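Local coordinates for protein putative acyl-CoA thioester hydrolase YbhC (Escherichia coli K-12, PDB 3GRH) that is a putative thioesterase of the outer membrane, a lipoprotein of the pectinesterase family that neither binds pectin nor has pectinesterase activity, at residues 27-41 with 403-415. Numbering follows the deposited sequence.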
ATOM      1  N   SER A  27       2.963 -17.230 -21.206  1.00 27.76           N
ATOM      2  CA  SER A  27       3.573 -15.939 -20.969  1.00 25.76           C
ATOM      3  C   SER A  27       4.803 -16.026 -21.817  1.00 25.76           C
ATOM      4  O   SER A  27       5.419 -17.115 -21.962  1.00 26.99           O
ATOM      5  CB  SER A  27       3.939 -15.811 -19.480  1.00 24.73           C
ATOM      6  OG  SER A  27       4.835 -14.733 -19.218  1.00 19.32           O
ATOM      7  N   ASP A  28       5.183 -14.922 -22.428  1.00 24.84           N
ATOM      8  CA  ASP A  28       6.435 -14.982 -23.149  1.00 24.44           C
ATOM      9  C   ASP A  28       7.620 -14.628 -22.291  1.00 22.91           C
ATOM     10  O   ASP A  28       8.725 -14.472 -22.829  1.00 24.08           O
ATOM     11  CB  ASP A  28       6.405 -14.119 -24.418  1.00 27.10           C
ATOM     12  CG  ASP A  28       7.197 -14.745 -25.572  1.00 30.65           C
ATOM     13  OD1 ASP A  28       8.458 -14.800 -25.498  1.00 40.01           O
ATOM     14  OD2 ASP A  28       6.559 -15.172 -26.561  1.00 38.91           O
ATOM     15  N   GLN A  29       7.435 -14.479 -20.969  1.00 20.68           N
ATOM     16  CA  GLN A  29       8.518 -14.099 -20.093  1.00 18.88           C
ATOM     17  C   GLN A  29       9.304 -15.344 -19.676  1.00 18.74           C
ATOM     18  O   GLN A  29       8.742 -16.296 -19.129  1.00 19.66           O
ATOM     19  CB  GLN A  29       7.966 -13.404 -18.835  1.00 17.35           C
ATOM     20  CG  GLN A  29       7.267 -12.124 -19.095  1.00 17.62           C
ATOM     21  CD  GLN A  29       7.083 -11.318 -17.842  1.00 16.45           C
ATOM     22  OE1 GLN A  29       6.718 -11.885 -16.801  1.00 14.60           O
ATOM     23  NE2 GLN A  29       7.235  -9.992 -17.936  1.00 13.13           N
ATOM     24  N   THR A  30      10.590 -15.350 -20.008  1.00 19.14           N
ATOM     25  CA  THR A  30      11.442 -16.557 -19.840  1.00 18.45           C
ATOM     26  C   THR A  30      12.628 -16.182 -18.986  1.00 17.29           C
ATOM     27  O   THR A  30      13.235 -15.138 -19.225  1.00 16.45           O
ATOM     28  CB  THR A  30      11.859 -17.240 -21.179  1.00 20.44           C
ATOM     29  OG1 THR A  30      13.160 -16.827 -21.591  1.00 25.50           O
ATOM     30  CG2 THR A  30      10.849 -17.006 -22.331  1.00 21.45           C
ATOM     31  N   ALA A  31      12.867 -16.981 -17.943  1.00 15.33           N
ATOM     32  CA  ALA A  31      13.977 -16.798 -17.034  1.00 14.26           C
ATOM     33  C   ALA A  31      15.316 -17.048 -17.775  1.00 12.28           C
ATOM     34  O   ALA A  31      15.425 -17.944 -18.613  1.00 10.72           O
ATOM     35  CB  ALA A  31      13.859 -17.715 -15.863  1.00 14.95           C
ATOM     36  N   PRO A  32      16.378 -16.310 -17.414  1.00 13.30           N
ATOM     37  CA  PRO A  32      16.464 -15.389 -16.301  1.00 13.30           C
ATOM     38  C   PRO A  32      16.109 -13.958 -16.565  1.00 14.36           C
ATOM     39  O   PRO A  32      16.224 -13.157 -15.623  1.00 13.67           O
ATOM     40  CB  PRO A  32      17.922 -15.489 -15.943  1.00 13.55           C
ATOM     41  CG  PRO A  32      18.565 -15.580 -17.257  1.00 13.45           C
ATOM     42  CD  PRO A  32      17.674 -16.445 -18.090  1.00 15.09           C
ATOM     43  N   GLY A  33      15.705 -13.658 -17.798  1.00 13.85           N
ATOM     44  CA  GLY A  33      15.359 -12.340 -18.261  1.00 15.04           C
ATOM     45  C   GLY A  33      16.609 -11.588 -18.605  1.00 14.23           C
ATOM     46  O   GLY A  33      17.649 -12.168 -19.051  1.00 17.59           O
ATOM     47  N   THR A  34      16.512 -10.269 -18.463  1.00 17.32           N
ATOM     48  CA  THR A  34      17.608  -9.390 -18.733  1.00 17.48           C
ATOM     49  C   THR A  34      18.016  -8.582 -17.538  1.00 17.54           C
ATOM     50  O   THR A  34      17.346  -8.556 -16.513  1.00 17.14           O
ATOM     51  CB  THR A  34      17.234  -8.439 -19.860  1.00 18.65           C
ATOM     52  OG1 THR A  34      16.236  -7.537 -19.449  1.00 19.45           O
ATOM     53  CG2 THR A  34      16.717  -9.169 -21.011  1.00 17.73           C
ATOM     54  N   SER A  35      19.157  -7.907 -17.638  1.00 16.82           N
ATOM     55  CA  SER A  35      19.580  -7.007 -16.585  1.00 18.08           C
ATOM     56  C   SER A  35      18.560  -5.928 -16.299  1.00 17.56           C
ATOM     57  O   SER A  35      18.522  -5.400 -15.150  1.00 20.59           O
ATOM     58  CB  SER A  35      20.915  -6.361 -16.964  1.00 18.63           C
ATOM     59  OG  SER A  35      21.845  -7.380 -17.052  1.00 29.09           O
ATOM     60  N   SER A  36      17.788  -5.536 -17.303  1.00 16.20           N
ATOM     61  CA  SER A  36      16.773  -4.502 -17.100  1.00 13.17           C
ATOM     62  C   SER A  36      15.462  -5.050 -16.569  1.00 13.14           C
ATOM     63  O   SER A  36      14.659  -4.320 -16.071  1.00 11.46           O
ATOM     64  CB  SER A  36      16.518  -3.761 -18.375  1.00 14.43           C
ATOM     65  OG  SER A  36      17.694  -2.999 -18.680  1.00 16.90           O
ATOM     66  N   ARG A  37      15.225  -6.343 -16.775  1.00 12.74           N
ATOM     67  CA  ARG A  37      13.929  -6.986 -16.498  1.00 13.04           C
ATOM     68  C   ARG A  37      14.155  -8.449 -16.130  1.00 12.07           C
ATOM     69  O   ARG A  37      13.979  -9.358 -16.933  1.00 11.37           O
ATOM     70  CB  ARG A  37      12.989  -6.886 -17.692  1.00 14.49           C
ATOM     71  CG  ARG A  37      11.590  -7.232 -17.359  1.00 15.22           C
ATOM     72  CD  ARG A  37      10.641  -6.841 -18.508  1.00 16.12           C
ATOM     73  NE  ARG A  37       9.282  -6.810 -18.030  1.00 17.70           N
ATOM     74  CZ  ARG A  37       8.265  -6.256 -18.637  1.00 16.61           C
ATOM     75  NH1 ARG A  37       8.402  -5.726 -19.859  1.00 20.32           N
ATOM     76  NH2 ARG A  37       7.085  -6.298 -18.028  1.00 21.89           N
ATOM     77  N   PRO A  38      14.575  -8.689 -14.905  1.00 11.95           N
ATOM     78  CA  PRO A  38      14.820 -10.049 -14.523  1.00 11.06           C
ATOM     79  C   PRO A  38      13.533 -10.843 -14.293  1.00 12.02           C
ATOM     80  O   PRO A  38      12.578 -10.318 -13.729  1.00 13.02           O
ATOM     81  CB  PRO A  38      15.578  -9.935 -13.197  1.00 14.49           C
ATOM     82  CG  PRO A  38      15.693  -8.551 -12.892  1.00 15.90           C
ATOM     83  CD  PRO A  38      14.996  -7.703 -13.889  1.00 13.48           C
ATOM     84  N   ILE A  39      13.574 -12.095 -14.713  1.00 11.71           N
ATOM     85  CA  ILE A  39      12.448 -12.987 -14.725  1.00 10.93           C
ATOM     86  C   ILE A  39      12.830 -14.204 -13.928  1.00 11.89           C
ATOM     87  O   ILE A  39      13.827 -14.794 -14.176  1.00 10.97           O
ATOM     88  CB  ILE A  39      12.019 -13.416 -16.144  1.00 10.43           C
ATOM     89  CG1 ILE A  39      11.678 -12.197 -17.035  1.00 13.38           C
ATOM     90  CG2 ILE A  39      10.840 -14.381 -16.091  1.00 13.01           C
ATOM     91  CD1 ILE A  39      10.558 -11.290 -16.580  1.00 13.95           C
ATOM     92  N   LEU A  40      12.007 -14.558 -12.963  1.00  9.68           N
ATOM     93  CA  LEU A  40      12.210 -15.732 -12.106  1.00 11.18           C
ATOM     94  C   LEU A  40      11.919 -17.030 -12.812  1.00 10.19           C
ATOM     95  O   LEU A  40      11.087 -17.130 -13.711  1.00 11.96           O
ATOM     96  CB  LEU A  40      11.252 -15.671 -10.898  1.00 10.59           C
ATOM     97  CG  LEU A  40      11.394 -14.529  -9.938  1.00 12.60           C
ATOM     98  CD1 LEU A  40      10.334 -14.568  -8.826  1.00 18.87           C
ATOM     99  CD2 LEU A  40      12.832 -14.508  -9.413  1.00 14.69           C
ATOM    100  N   SER A  41      12.714 -18.047 -12.469  1.00 11.82           N
ATOM    101  CA  SER A  41      12.397 -19.411 -12.837  1.00 11.96           C
ATOM    102  C   SER A  41      11.268 -19.954 -12.008  1.00 13.95           C
ATOM    103  O   SER A  41      10.946 -19.433 -10.982  1.00 12.93           O
ATOM    104  CB  SER A  41      13.594 -20.357 -12.651  1.00 13.03           C
ATOM    105  OG  SER A  41      13.881 -20.606 -11.274  1.00 15.33           O
ATOM    106  N   ARG A 403      16.088  -6.228  -6.113  1.00  9.06           N
ATOM    107  CA  ARG A 403      15.229  -7.351  -5.774  1.00  7.74           C
ATOM    108  C   ARG A 403      13.820  -7.109  -6.278  1.00  7.95           C
ATOM    109  O   ARG A 403      12.830  -7.369  -5.618  1.00  9.04           O
ATOM    110  CB  ARG A 403      15.216  -7.526  -4.253  1.00  8.74           C
ATOM    111  CG  ARG A 403      16.525  -7.844  -3.665  1.00 10.54           C
ATOM    112  CD  ARG A 403      16.413  -8.449  -2.285  1.00 11.28           C
ATOM    113  NE  ARG A 403      15.884  -7.464  -1.327  1.00  9.68           N
ATOM    114  CZ  ARG A 403      15.561  -7.714  -0.084  1.00  8.76           C
ATOM    115  NH1 ARG A 403      15.641  -8.939   0.329  1.00 10.23           N
ATOM    116  NH2 ARG A 403      15.141  -6.753   0.708  1.00  9.77           N
ATOM    117  N   MET A 404      13.753  -6.715  -7.539  1.00  9.16           N
ATOM    118  CA  MET A 404      12.507  -6.472  -8.269  1.00 10.78           C
ATOM    119  C   MET A 404      12.410  -7.469  -9.435  1.00  9.94           C
ATOM    120  O   MET A 404      13.238  -7.503 -10.362  1.00 11.66           O
ATOM    121  CB  MET A 404      12.496  -4.963  -8.639  1.00 11.27           C
ATOM    122  CG  MET A 404      12.729  -4.222  -7.405  1.00 14.63           C
ATOM    123  SD  MET A 404      13.498  -2.725  -7.546  1.00 27.31           S
ATOM    124  CE  MET A 404      11.968  -1.970  -7.483  1.00 20.32           C
ATOM    125  N   TRP A 405      11.385  -8.303  -9.347  1.00  9.82           N
ATOM    126  CA  TRP A 405      11.250  -9.486 -10.186  1.00  9.59           C
ATOM    127  C   TRP A 405       9.869  -9.708 -10.784  1.00  8.94           C
ATOM    128  O   TRP A 405       8.899  -9.206 -10.235  1.00  8.77           O
ATOM    129  CB  TRP A 405      11.495 -10.745  -9.365  1.00 10.29           C
ATOM    130  CG  TRP A 405      12.650 -10.717  -8.410  1.00 10.11           C
ATOM    131  CD1 TRP A 405      12.567 -10.430  -7.133  1.00  8.92           C
ATOM    132  CD2 TRP A 405      14.052 -10.975  -8.682  1.00 10.95           C
ATOM    133  NE1 TRP A 405      13.824 -10.535  -6.527  1.00 10.86           N
ATOM    134  CE2 TRP A 405      14.751 -10.807  -7.475  1.00 10.88           C
ATOM    135  CE3 TRP A 405      14.776 -11.295  -9.819  1.00 12.80           C
ATOM    136  CZ2 TRP A 405      16.132 -11.002  -7.376  1.00 12.43           C
ATOM    137  CZ3 TRP A 405      16.146 -11.480  -9.716  1.00 12.12           C
ATOM    138  CH2 TRP A 405      16.807 -11.361  -8.540  1.00 14.07           C
ATOM    139  N   GLU A 406       9.834 -10.419 -11.928  1.00  8.77           N
ATOM    140  CA  GLU A 406       8.598 -10.782 -12.565  1.00  9.45           C
ATOM    141  C   GLU A 406       8.574 -12.248 -12.806  1.00  8.03           C
ATOM    142  O   GLU A 406       9.601 -12.879 -12.929  1.00  9.95           O
ATOM    143  CB  GLU A 406       8.458 -10.097 -13.872  1.00 10.05           C
ATOM    144  CG  GLU A 406       8.178  -8.609 -13.739  1.00 13.91           C
ATOM    145  CD  GLU A 406       8.030  -8.017 -15.046  1.00 19.18           C
ATOM    146  OE1 GLU A 406       6.943  -8.134 -15.752  1.00 17.35           O
ATOM    147  OE2 GLU A 406       9.089  -7.542 -15.459  1.00 19.92           O
ATOM    148  N   TYR A 407       7.394 -12.808 -12.832  1.00  9.68           N
ATOM    149  CA  TYR A 407       7.152 -14.210 -13.207  1.00  8.77           C
ATOM    150  C   TYR A 407       5.797 -14.429 -13.876  1.00  9.89           C
ATOM    151  O   TYR A 407       4.768 -14.012 -13.345  1.00 10.13           O
ATOM    152  CB  TYR A 407       7.217 -15.090 -11.971  1.00 10.90           C
ATOM    153  CG  TYR A 407       6.959 -16.549 -12.216  1.00 10.66           C
ATOM    154  CD1 TYR A 407       7.853 -17.313 -12.909  1.00  9.84           C
ATOM    155  CD2 TYR A 407       5.810 -17.165 -11.706  1.00  9.63           C
ATOM    156  CE1 TYR A 407       7.643 -18.643 -13.108  1.00 10.82           C
ATOM    157  CE2 TYR A 407       5.571 -18.484 -11.954  1.00 10.37           C
ATOM    158  CZ  TYR A 407       6.520 -19.218 -12.616  1.00 11.95           C
ATOM    159  OH  TYR A 407       6.269 -20.556 -12.835  1.00 15.25           O
ATOM    160  N   ASN A 408       5.814 -14.975 -15.101  1.00  9.84           N
ATOM    161  CA  ASN A 408       4.545 -15.401 -15.741  1.00 10.29           C
ATOM    162  C   ASN A 408       3.507 -14.274 -15.953  1.00 10.50           C
ATOM    163  O   ASN A 408       2.301 -14.468 -15.808  1.00 12.55           O
ATOM    164  CB  ASN A 408       3.925 -16.527 -14.925  1.00 11.37           C
ATOM    165  CG  ASN A 408       2.953 -17.326 -15.732  1.00 15.40           C
ATOM    166  OD1 ASN A 408       3.185 -17.596 -16.917  1.00 17.41           O
ATOM    167  ND2 ASN A 408       1.822 -17.704 -15.127  1.00 18.65           N
ATOM    168  N   ASN A 409       3.992 -13.113 -16.364  1.00 10.42           N
ATOM    169  CA  ASN A 409       3.072 -12.007 -16.661  1.00 10.46           C
ATOM    170  C   ASN A 409       2.692 -12.035 -18.119  1.00 11.16           C
ATOM    171  O   ASN A 409       3.382 -12.648 -18.948  1.00 12.46           O
ATOM    172  CB  ASN A 409       3.644 -10.681 -16.251  1.00 11.89           C
ATOM    173  CG  ASN A 409       3.952 -10.594 -14.765  1.00 12.75           C
ATOM    174  OD1 ASN A 409       5.007 -10.049 -14.346  1.00 18.90           O
ATOM    175  ND2 ASN A 409       3.036 -11.000 -13.959  1.00  8.69           N
ATOM    176  N   ARG A 410       1.609 -11.338 -18.425  1.00 11.13           N
ATOM    177  CA  ARG A 410       1.032 -11.297 -19.762  1.00 12.86           C
ATOM    178  C   ARG A 410       0.621  -9.875 -20.084  1.00 12.71           C
ATOM    179  O   ARG A 410       0.762  -8.972 -19.283  1.00 15.41           O
ATOM    180  CB  ARG A 410      -0.150 -12.225 -19.837  1.00 12.99           C
ATOM    181  CG  ARG A 410      -1.311 -11.845 -19.000  1.00 14.65           C
ATOM    182  CD  ARG A 410      -2.313 -12.976 -18.900  1.00 16.20           C
ATOM    183  NE  ARG A 410      -3.538 -12.541 -18.251  1.00 18.84           N
ATOM    184  CZ  ARG A 410      -3.670 -12.518 -16.932  1.00 20.13           C
ATOM    185  NH1 ARG A 410      -2.714 -12.987 -16.165  1.00 25.22           N
ATOM    186  NH2 ARG A 410      -4.770 -12.050 -16.389  1.00 21.25           N
ATOM    187  N   GLY A 411       0.138  -9.671 -21.300  1.00 15.65           N
ATOM    188  CA  GLY A 411      -0.160  -8.311 -21.714  1.00 15.52           C
ATOM    189  C   GLY A 411       0.941  -7.722 -22.565  1.00 15.24           C
ATOM    190  O   GLY A 411       2.075  -8.178 -22.561  1.00 16.04           O
ATOM    191  N   VAL A 412       0.602  -6.703 -23.332  1.00 16.73           N
ATOM    192  CA  VAL A 412       1.566  -6.051 -24.206  1.00 16.17           C
ATOM    193  C   VAL A 412       2.773  -5.536 -23.416  1.00 15.20           C
ATOM    194  O   VAL A 412       3.884  -5.506 -23.922  1.00 15.44           O
ATOM    195  CB  VAL A 412       0.924  -4.862 -24.954  1.00 17.53           C
ATOM    196  CG1 VAL A 412       1.913  -4.284 -25.901  1.00 20.38           C
ATOM    197  CG2 VAL A 412      -0.349  -5.294 -25.678  1.00 18.36           C
ATOM    198  N   GLY A 413       2.539  -5.109 -22.181  1.00 15.60           N
ATOM    199  CA  GLY A 413       3.593  -4.558 -21.352  1.00 15.72           C
ATOM    200  C   GLY A 413       4.487  -5.607 -20.705  1.00 16.26           C
ATOM    201  O   GLY A 413       5.465  -5.279 -20.026  1.00 17.12           O
ATOM    202  N   SER A 414       4.199  -6.875 -20.967  1.00 16.53           N
ATOM    203  CA  SER A 414       5.022  -7.977 -20.454  1.00 18.54           C
ATOM    204  C   SER A 414       6.150  -8.415 -21.361  1.00 20.93           C
ATOM    205  O   SER A 414       7.045  -9.155 -20.932  1.00 21.83           O
ATOM    206  CB  SER A 414       4.169  -9.197 -20.098  1.00 16.44           C
ATOM    207  OG  SER A 414       3.689  -9.885 -21.227  1.00 21.12           O
ATOM    208  N   LYS A 415       6.115  -7.936 -22.597  1.00 22.32           N
ATOM    209  CA  LYS A 415       7.020  -8.344 -23.657  1.00 24.02           C
ATOM    210  C   LYS A 415       8.144  -7.344 -23.710  1.00 24.95           C
ATOM    211  O   LYS A 415       8.761  -7.059 -22.682  1.00 27.29           O
ATOM    212  CB  LYS A 415       6.248  -8.320 -24.990  1.00 24.57           C
ATOM    213  CG  LYS A 415       4.937  -9.154 -24.934  1.00 26.35           C
ATOM    214  CD  LYS A 415       4.181  -9.151 -26.245  1.00 26.40           C
ATOM    215  CE  LYS A 415       3.661 -10.551 -26.641  1.00 27.37           C
ATOM    216  NZ  LYS A 415       4.408 -11.150 -27.785  1.00 27.52           N
TER
HETATM  217  O   HOH W   1       3.637 -12.569 -22.002  1.00 35.29           O
HETATM  218  O   HOH W   2       7.692 -16.512 -16.588  1.00 16.89           O
HETATM  219  O   HOH W   3      11.555  -7.769 -13.844  1.00 24.43           O
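W405 packs against P38 and L40: L40 CD2 comes within 3.8 Å of W405 CE3, and P38 CB within 3.7 Å of the same carbon. I39 and E406 form a single backbone bridge: L40 N gives a 2.9 Å, nearly linear (167°) bond to E406 O, and E406 N donates to P38 O. R37 CG stands anti to the backbone N (chi1 -167°) and the chain runs extended to NE, which carries the guanidinium to E406 and G413. The salt bridge is side-on: R37 NE donates to the syn lone pair of E406 OE2 (2.7 Å) and R37 NH2 to E406 OE1, with guanidinium and carboxylate planes 29° apart. Q29 NE2 meets E406 OE1 from above the carboxylate plane, at 2.9 Å. Next, N409 N donates to Q29 OE1, and S27 OG donates to N409 O at 2.6 Å. Further on, G413 O accepts both R37 NH1 and R37 NH2 (NH2 at 2.8 Å), and S414 O accepts Q29 NE2. With R37 replaced by an alanine, the buried E406 carboxylate would probably lose its countercharge, and G413 O the two donors R37 supplies. Strand 403-407 pairs along its other edge with strand 351-355, so 27-41 lies along the outer edge at one end of the right-handed parallel beta-helix typical of pectinesterases.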